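Mypaa.01249.c (Mycobacterium paratuberculosis, PDB 3RD5) is a putative oxidoreductase of the short-chain dehydrogenase/reductase family, with no established substrate. Local coordinates at residues S110-N115 / D151-S156. Sequence-based numbering, arbitrary orientation.
Sequences SQIGTN and DLNWRS
Ile112, on the first turn of helix 110-126, faces Leu152 and Asn153 in the loop between strand 133-137 and helix 161-185; the backbones come nearest at the CA atoms of Ile112 and Asn153, 7.2 Å apart. No hydrogen bond joins the two segments. Residues Asp151 to Trp154 of the loop form a type I beta turn, closed by the hydrogen bond from Trp154 N to Asp151 O, 3.2 Å. The Asp151 carboxylate reaches forward across the turn: OD1 accepts from Arg155 N at 2.8 Å and OD2 from Ser156 N at 2.9 Å, each on the syn side, which fixes the rotation of the group. Ile112 meets the turn with two branches. With chi1 at -166°, Ile112 CG1 lies anti to the backbone N and reaches Leu152 CD2 at 3.9 Å, the two side chains crossing at about a right angle. Leu152 also packs against Leu280 and Leu284 of helix 271-285, so this apolar patch brings three parts of the Rossmann-like SDR fold together: the helix after strand 87-92, the loop after strand 133-137 and the C-terminal helix. The other branch, Ile112 CG2, sits 3.3 Å from Asn153 OD1, a close van der Waals approach of methyl to amide oxygen. The same oxygen accepts a hydrogen bond from Glu109 N just ahead of the helix. The Glu109 carboxylate also accepts from the backbone N of Gln111 and of Ile112. At the helix start Ser110 O accepts, from opposite faces of its plane, Thr114 N and, at 2.8 Å, Thr114 OG1.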
# COMPACT_ATOMS: atom_id res chain seq x y z
N SER A 110 -13.84 3.46 -7.95
CA SER A 110 -12.99 2.26 -7.84
C SER A 110 -11.53 2.52 -7.45
O SER A 110 -10.94 1.70 -6.75
CB SER A 110 -13.09 1.36 -9.08
OG SER A 110 -12.43 1.92 -10.21
N GLN A 111 -10.96 3.63 -7.88
CA GLN A 111 -9.56 3.90 -7.56
C GLN A 111 -9.42 4.27 -6.08
O GLN A 111 -8.58 3.71 -5.38
CB GLN A 111 -8.93 4.92 -8.50
CG GLN A 111 -8.98 4.47 -9.95
CD GLN A 111 -8.17 5.33 -10.86
OE1 GLN A 111 -6.92 5.34 -10.80
NE2 GLN A 111 -8.85 6.07 -11.75
N ILE A 112 -10.18 5.25 -5.60
CA ILE A 112 -10.10 5.56 -4.16
C ILE A 112 -10.53 4.35 -3.34
O ILE A 112 -9.96 4.08 -2.26
CB ILE A 112 -10.88 6.85 -3.81
CG1 ILE A 112 -10.54 7.37 -2.43
CG2 ILE A 112 -12.40 6.65 -3.90
CD1 ILE A 112 -9.13 7.99 -2.30
N GLY A 113 -11.51 3.61 -3.83
CA GLY A 113 -12.04 2.46 -3.09
C GLY A 113 -11.03 1.33 -2.96
O GLY A 113 -10.91 0.71 -1.89
N THR A 114 -10.34 1.02 -4.03
CA THR A 114 -9.35 -0.07 -4.05
C THR A 114 -8.06 0.37 -3.37
O THR A 114 -7.54 -0.29 -2.47
CB THR A 114 -9.01 -0.49 -5.49
OG1 THR A 114 -10.21 -0.89 -6.18
CG2 THR A 114 -7.97 -1.64 -5.52
N ASN A 115 -7.51 1.50 -3.81
CA ASN A 115 -6.14 1.86 -3.49
C ASN A 115 -6.02 2.42 -2.09
O ASN A 115 -5.02 2.20 -1.41
CB ASN A 115 -5.66 2.92 -4.48
CG ASN A 115 -5.60 2.44 -5.92
OD1 ASN A 115 -5.75 1.24 -6.21
ND2 ASN A 115 -5.37 3.37 -6.86
N ASP A 151 -16.91 15.15 -1.84
CA ASP A 151 -17.30 14.27 -2.95
C ASP A 151 -16.10 13.38 -3.31
O ASP A 151 -15.61 13.35 -4.45
CB ASP A 151 -17.82 15.05 -4.16
CG ASP A 151 -18.44 14.16 -5.20
OD1 ASP A 151 -18.75 12.99 -4.91
OD2 ASP A 151 -18.60 14.70 -6.33
N LEU A 152 -15.64 12.62 -2.33
CA LEU A 152 -14.48 11.74 -2.49
C LEU A 152 -14.69 10.72 -3.61
O LEU A 152 -13.74 10.34 -4.30
CB LEU A 152 -14.18 11.02 -1.18
CG LEU A 152 -12.83 10.32 -1.11
CD1 LEU A 152 -11.66 11.29 -0.86
CD2 LEU A 152 -12.88 9.22 0.02
N ASN A 153 -15.94 10.27 -3.77
CA ASN A 153 -16.29 9.20 -4.70
C ASN A 153 -16.78 9.69 -6.07
O ASN A 153 -17.29 8.89 -6.85
CB ASN A 153 -17.29 8.24 -4.04
CG ASN A 153 -16.64 7.40 -2.96
OD1 ASN A 153 -15.67 6.69 -3.22
ND2 ASN A 153 -17.10 7.53 -1.70
N TRP A 154 -16.53 10.94 -6.39
CA TRP A 154 -16.74 11.48 -7.76
C TRP A 154 -18.19 11.26 -8.20
O TRP A 154 -18.45 10.92 -9.37
CB TRP A 154 -15.76 10.82 -8.75
CG TRP A 154 -14.29 11.06 -8.49
CD1 TRP A 154 -13.48 10.41 -7.60
CD2 TRP A 154 -13.45 12.01 -9.17
NE1 TRP A 154 -12.20 10.89 -7.69
CE2 TRP A 154 -12.16 11.88 -8.63
CE3 TRP A 154 -13.68 12.95 -10.19
CZ2 TRP A 154 -11.09 12.65 -9.06
CZ3 TRP A 154 -12.60 13.73 -10.62
CH2 TRP A 154 -11.33 13.57 -10.05
N ARG A 155 -19.13 11.50 -7.29
CA ARG A 155 -20.55 11.31 -7.61
C ARG A 155 -21.19 12.48 -8.34
O ARG A 155 -22.17 12.30 -9.11
CB ARG A 155 -21.32 11.06 -6.30
CG ARG A 155 -22.78 10.69 -6.51
CD ARG A 155 -22.94 9.39 -7.22
NE ARG A 155 -24.35 9.23 -7.61
CZ ARG A 155 -24.89 9.71 -8.72
NH1 ARG A 155 -24.15 10.38 -9.62
NH2 ARG A 155 -26.19 9.51 -8.94
N SER A 156 -20.67 13.67 -8.12
CA SER A 156 -21.30 14.94 -8.57
C SER A 156 -20.32 15.87 -9.27
O SER A 156 -20.54 17.09 -9.34
CB SER A 156 -21.95 15.65 -7.36
OG SER A 156 -22.92 14.79 -6.76